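Local coordinates for NlpC/P60 domain-containing protein (Mycobacterium avium subsp. paratuberculosis, PDB 3GT2) that is of unknown function but carries an NlpC/P60 domain of the C40 peptidase family, consistent with cysteine-type peptidase activity, at residues A[69-83]-A[128-140]. Residues are numbered along the deposited sequence; the frame is centred on the assembly and turned at random.
With EDO (1,2-ethanediol), chain D.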
loop_
_atom_site.group_PDB
_atom_site.type_symbol
_atom_site.label_atom_id
_atom_site.label_comp_id
_atom_site.label_asym_id
_atom_site.label_seq_id
_atom_site.Cartn_x
_atom_site.Cartn_y
_atom_site.Cartn_z
ATOM N N ILE A 69 -12.737 2.219 1.822
ATOM C CA ILE A 69 -11.863 3.354 2.047
ATOM C C ILE A 69 -11.325 3.847 0.712
ATOM O O ILE A 69 -10.883 3.048 -0.116
ATOM C CB ILE A 69 -10.677 2.953 2.953
ATOM C CG1 ILE A 69 -11.171 2.653 4.371
ATOM C CG2 ILE A 69 -9.586 4.033 2.957
ATOM C CD1 ILE A 69 -10.110 2.062 5.266
ATOM N N LYS A 70 -11.394 5.157 0.489
ATOM C CA LYS A 70 -10.754 5.777 -0.661
ATOM C C LYS A 70 -9.513 6.521 -0.192
ATOM O O LYS A 70 -9.610 7.579 0.413
ATOM C CB LYS A 70 -11.718 6.736 -1.370
ATOM C CG LYS A 70 -12.793 6.023 -2.168
ATOM C CD LYS A 70 -13.750 6.997 -2.844
ATOM C CE LYS A 70 -13.015 8.037 -3.671
ATOM N NZ LYS A 70 -13.973 8.801 -4.534
ATOM N N LEU A 71 -8.342 5.945 -0.432
ATOM C CA LEU A 71 -7.101 6.589 -0.036
ATOM C C LEU A 71 -6.753 7.716 -0.981
ATOM O O LEU A 71 -7.096 7.668 -2.165
ATOM C CB LEU A 71 -5.949 5.578 -0.062
ATOM C CG LEU A 71 -6.003 4.478 0.996
ATOM C CD1 LEU A 71 -4.867 3.497 0.746
ATOM C CD2 LEU A 71 -5.894 5.070 2.397
ATOM N N PRO A 72 -6.059 8.741 -0.463
ATOM C CA PRO A 72 -5.527 9.790 -1.338
ATOM C C PRO A 72 -4.550 9.232 -2.360
ATOM O O PRO A 72 -3.891 8.198 -2.144
ATOM C CB PRO A 72 -4.769 10.720 -0.384
ATOM C CG PRO A 72 -5.219 10.351 1.006
ATOM C CD PRO A 72 -5.751 8.950 0.962
ATOM N N ARG A 73 -4.455 9.926 -3.485
ATOM C CA ARG A 73 -3.438 9.621 -4.464
ATOM C C ARG A 73 -2.130 10.177 -3.920
ATOM O O ARG A 73 -2.117 11.233 -3.281
ATOM C CB ARG A 73 -3.789 10.219 -5.834
ATOM C CG ARG A 73 -4.876 9.433 -6.596
ATOM C CD ARG A 73 -6.249 10.136 -6.620
ATOM N NE ARG A 73 -7.372 9.189 -6.622
ATOM C CZ ARG A 73 -8.632 9.510 -6.909
ATOM N NH1 ARG A 73 -8.948 10.756 -7.240
ATOM N NH2 ARG A 73 -9.583 8.586 -6.864
ATOM N N SER A 74 -1.054 9.427 -4.143
ATOM C CA SER A 74 0.305 9.771 -3.706
ATOM C C SER A 74 0.641 9.240 -2.317
ATOM O O SER A 74 -0.133 9.384 -1.371
ATOM C CB SER A 74 0.592 11.280 -3.800
ATOM O OG SER A 74 0.260 11.966 -2.606
ATOM N N SER A 75 1.802 8.608 -2.209
ATOM C CA SER A 75 2.252 8.117 -0.914
ATOM C C SER A 75 2.435 9.263 0.088
ATOM O O SER A 75 2.162 9.098 1.277
ATOM C CB SER A 75 3.541 7.311 -1.065
ATOM O OG SER A 75 4.593 8.125 -1.553
ATOM N N GLY A 76 2.889 10.419 -0.394
ATOM C CA GLY A 76 3.068 11.582 0.465
ATOM C C GLY A 76 1.775 12.034 1.121
ATOM O O GLY A 76 1.776 12.489 2.266
ATOM N N ALA A 77 0.663 11.896 0.409
ATOM C CA ALA A 77 -0.635 12.264 0.961
ATOM C C ALA A 77 -1.174 11.188 1.900
ATOM O O ALA A 77 -1.846 11.496 2.884
ATOM C CB ALA A 77 -1.641 12.545 -0.164
HETATM N N MSE A 78 -0.896 9.921 1.596
HETATM C CA MSE A 78 -1.305 8.840 2.494
HETATM C C MSE A 78 -0.606 8.963 3.842
HETATM O O MSE A 78 -1.164 8.594 4.874
HETATM C CB MSE A 78 -1.003 7.474 1.881
HETATM C CG MSE A 78 -1.840 7.132 0.681
HETATM SE SE MSE A 78 -1.208 5.516 -0.212
HETATM C CE MSE A 78 -2.376 5.608 -1.754
ATOM N N TYR A 79 0.621 9.481 3.827
ATOM C CA TYR A 79 1.413 9.631 5.039
ATOM C C TYR A 79 0.755 10.627 5.980
ATOM O O TYR A 79 1.070 10.673 7.154
ATOM C CB TYR A 79 2.802 10.137 4.686
ATOM C CG TYR A 79 3.822 9.996 5.787
ATOM C CD1 TYR A 79 4.132 8.746 6.316
ATOM C CD2 TYR A 79 4.496 11.108 6.283
ATOM C CE1 TYR A 79 5.076 8.606 7.316
ATOM C CE2 TYR A 79 5.442 10.976 7.290
ATOM C CZ TYR A 79 5.726 9.718 7.797
ATOM O OH TYR A 79 6.662 9.553 8.789
ATOM N N ARG A 80 -0.163 11.426 5.449
ATOM C CA ARG A 80 -0.784 12.496 6.229
ATOM C C ARG A 80 -2.218 12.194 6.653
ATOM O O ARG A 80 -2.925 13.074 7.143
ATOM C CB ARG A 80 -0.728 13.812 5.450
ATOM C CG ARG A 80 0.696 14.308 5.232
ATOM C CD ARG A 80 0.744 15.418 4.192
ATOM N NE ARG A 80 -0.027 16.582 4.616
ATOM C CZ ARG A 80 0.414 17.495 5.474
ATOM N NH1 ARG A 80 1.623 17.383 6.008
ATOM N NH2 ARG A 80 -0.359 18.521 5.803
ATOM N N VAL A 81 -2.650 10.956 6.468
ATOM C CA VAL A 81 -3.967 10.559 6.949
ATOM C C VAL A 81 -3.833 9.450 7.988
ATOM O O VAL A 81 -2.755 8.895 8.177
ATOM C CB VAL A 81 -4.889 10.112 5.806
ATOM C CG1 VAL A 81 -4.880 11.160 4.705
ATOM C CG2 VAL A 81 -4.449 8.757 5.267
ATOM N N GLY A 82 -4.932 9.126 8.649
ATOM C CA GLY A 82 -4.936 8.050 9.616
ATOM C C GLY A 82 -4.132 8.333 10.870
ATOM O O GLY A 82 -3.910 9.488 11.247
ATOM N N GLN A 83 -3.701 7.255 11.513
ATOM C CA GLN A 83 -3.002 7.319 12.784
ATOM C C GLN A 83 -1.545 6.940 12.572
ATOM O O GLN A 83 -1.250 5.900 11.994
ATOM C CB GLN A 83 -3.642 6.341 13.775
ATOM C CG GLN A 83 -2.921 6.265 15.116
ATOM C CD GLN A 83 -3.416 5.137 16.020
ATOM O OE1 GLN A 83 -2.925 4.969 17.141
ATOM N NE2 GLN A 83 -4.385 4.367 15.541
ATOM N N ARG A 128 11.938 -3.654 3.947
ATOM C CA ARG A 128 13.171 -2.921 3.697
ATOM C C ARG A 128 13.230 -1.737 4.658
ATOM O O ARG A 128 12.297 -0.945 4.722
ATOM C CB ARG A 128 13.187 -2.425 2.250
ATOM C CG ARG A 128 14.135 -1.269 2.004
ATOM C CD ARG A 128 13.912 -0.657 0.627
ATOM N NE ARG A 128 14.587 0.629 0.490
ATOM C CZ ARG A 128 14.365 1.486 -0.500
ATOM N NH1 ARG A 128 13.479 1.193 -1.443
ATOM N NH2 ARG A 128 15.022 2.638 -0.546
ATOM N N THR A 129 14.312 -1.616 5.416
ATOM C CA THR A 129 14.428 -0.502 6.353
ATOM C C THR A 129 15.169 0.692 5.756
ATOM O O THR A 129 15.031 1.813 6.233
ATOM C CB THR A 129 15.133 -0.922 7.640
ATOM O OG1 THR A 129 16.401 -1.495 7.312
ATOM C CG2 THR A 129 14.297 -1.937 8.397
ATOM N N ALA A 130 15.962 0.445 4.718
ATOM C CA ALA A 130 16.700 1.515 4.053
ATOM C C ALA A 130 15.753 2.551 3.451
ATOM O O ALA A 130 14.917 2.225 2.605
ATOM C CB ALA A 130 17.614 0.941 2.971
ATOM N N GLY A 131 15.877 3.797 3.898
ATOM C CA GLY A 131 15.087 4.883 3.341
ATOM C C GLY A 131 13.670 4.936 3.877
ATOM O O GLY A 131 12.838 5.713 3.406
HETATM N N MSE A 132 13.389 4.105 4.873
HETATM C CA MSE A 132 12.046 4.028 5.427
HETATM C C MSE A 132 11.749 5.287 6.244
HETATM O O MSE A 132 12.624 5.818 6.935
HETATM C CB MSE A 132 11.920 2.762 6.286
HETATM C CG MSE A 132 10.505 2.300 6.582
HETATM SE SE MSE A 132 10.542 0.640 7.635
HETATM C CE MSE A 132 11.475 1.337 9.182
ATOM N N ALA A 133 10.518 5.769 6.153
ATOM C CA ALA A 133 10.080 6.936 6.909
ATOM C C ALA A 133 9.935 6.515 8.366
ATOM O O ALA A 133 9.740 5.331 8.649
ATOM C CB ALA A 133 8.752 7.445 6.353
ATOM N N PRO A 134 10.026 7.485 9.292
ATOM C CA PRO A 134 10.055 7.257 10.741
ATOM C C PRO A 134 8.796 6.607 11.316
ATOM O O PRO A 134 8.885 5.943 12.355
ATOM C CB PRO A 134 10.182 8.672 11.319
ATOM C CG PRO A 134 10.621 9.526 10.225
ATOM C CD PRO A 134 10.114 8.915 8.959
ATOM N N TYR A 135 7.645 6.833 10.689
ATOM C CA TYR A 135 6.392 6.291 11.198
ATOM C C TYR A 135 5.699 5.437 10.164
ATOM O O TYR A 135 5.894 5.614 8.955
ATOM C CB TYR A 135 5.431 7.405 11.597
ATOM C CG TYR A 135 5.933 8.260 12.723
ATOM C CD1 TYR A 135 5.934 7.784 14.024
ATOM C CD2 TYR A 135 6.398 9.541 12.484
ATOM C CE1 TYR A 135 6.392 8.568 15.067
ATOM C CE2 TYR A 135 6.853 10.340 13.521
ATOM C CZ TYR A 135 6.845 9.843 14.808
ATOM O OH TYR A 135 7.296 10.616 15.846
HETATM N N MSE A 136 4.885 4.509 10.646
HETATM C CA MSE A 136 3.940 3.829 9.783
HETATM C C MSE A 136 2.557 4.442 9.998
HETATM O O MSE A 136 2.388 5.287 10.879
HETATM C CB MSE A 136 3.967 2.322 10.052
HETATM C CG MSE A 136 5.306 1.744 9.676
HETATM SE SE MSE A 136 5.569 -0.092 10.205
HETATM C CE MSE A 136 4.018 -0.920 9.338
ATOM N N VAL A 137 1.580 4.049 9.184
ATOM C CA VAL A 137 0.253 4.662 9.255
ATOM C C VAL A 137 -0.821 3.595 9.304
ATOM O O VAL A 137 -0.812 2.654 8.505
ATOM C CB VAL A 137 -0.024 5.589 8.043
ATOM C CG1 VAL A 137 -1.484 6.070 8.045
ATOM C CG2 VAL A 137 0.946 6.765 8.043
ATOM N N ARG A 138 -1.736 3.737 10.254
ATOM C CA ARG A 138 -2.894 2.855 10.332
ATOM C C ARG A 138 -4.144 3.580 9.852
ATOM O O ARG A 138 -4.441 4.680 10.309
ATOM C CB ARG A 138 -3.072 2.369 11.768
ATOM C CG ARG A 138 -4.255 1.437 11.987
ATOM C CD ARG A 138 -4.114 0.759 13.346
ATOM N NE ARG A 138 -2.844 0.035 13.434
ATOM C CZ ARG A 138 -2.231 -0.277 14.573
ATOM N NH1 ARG A 138 -2.767 0.072 15.736
ATOM N NH2 ARG A 138 -1.079 -0.939 14.552
ATOM N N VAL A 139 -4.872 2.975 8.917
ATOM C CA VAL A 139 -6.099 3.598 8.432
ATOM C C VAL A 139 -7.327 2.744 8.709
ATOM O O VAL A 139 -8.455 3.200 8.529
ATOM C CB VAL A 139 -6.029 3.936 6.923
ATOM C CG1 VAL A 139 -4.974 5.004 6.662
ATOM C CG2 VAL A 139 -5.744 2.682 6.094
ATOM N N LEU A 140 -7.109 1.504 9.132
ATOM C CA LEU A 140 -8.215 0.610 9.457
ATOM C C LEU A 140 -8.441 0.554 10.964
ATOM O O LEU A 140 -9.562 0.739 11.432
ATOM C CB LEU A 140 -7.964 -0.791 8.892
ATOM C CG LEU A 140 -7.935 -0.882 7.360
ATOM C CD1 LEU A 140 -7.438 -2.239 6.880
ATOM C CD2 LEU A 140 -9.307 -0.568 6.763
HETATM C C1 EDO D . -14.955 11.176 -2.481
HETATM O O1 EDO D . -14.471 12.119 -3.396
HETATM C C2 EDO D . -16.432 10.798 -2.575
HETATM O O2 EDO D . -16.760 9.556 -3.138
#
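Gln83 and Arg138 meet as an antiparallel hydrogen-bonded pair in the NlpC/P60 domain, a worked example of how two backbone bonds can tie a helix-and-turn segment to the chain's C-terminal strand. Gln83 N donates to Arg138 O at 2.9 Å, and Arg138 N returns a bond to Gln83 O at 2.8 Å. On the buried side Val137 is wedged between the turn and the Tyr79 ring, its CG1, anti to the backbone N, 3.1 Å from Val81 O. With CG anti to its backbone N (chi1 -165°), Tyr79 carries its ring along residues 133-137, where CD1 lies 4.1 Å from Val137 CG2. Phe97 of strand 95-98 meets the same ring edge-to-face, linking it to the four-stranded sheet, while Lys84 adds a cation-pi contact from strand 83-85. Beyond Val137, the side chains of Val81 and Val139 pass at an oblique angle, with Val81 CG2 4.0 Å from Val139 CG1, and Tyr64 of helix 56-65 backs Val139. The solvent side is looser: Gln83 and Arg138 share one face of the ladder, yet Gln83 NE2 stays 4.2 Å from Arg138 CD, and the Arg138 guanidinium goes to a salt bridge with Asp94. At the far end of the ring Tyr79 OH packs 3.5 Å from Pro134 CD, but Tyr135 N gives it only a weak, bent bond of 3.5 Å, while Tyr135 O lies in the ring plane beside Tyr79 CE1.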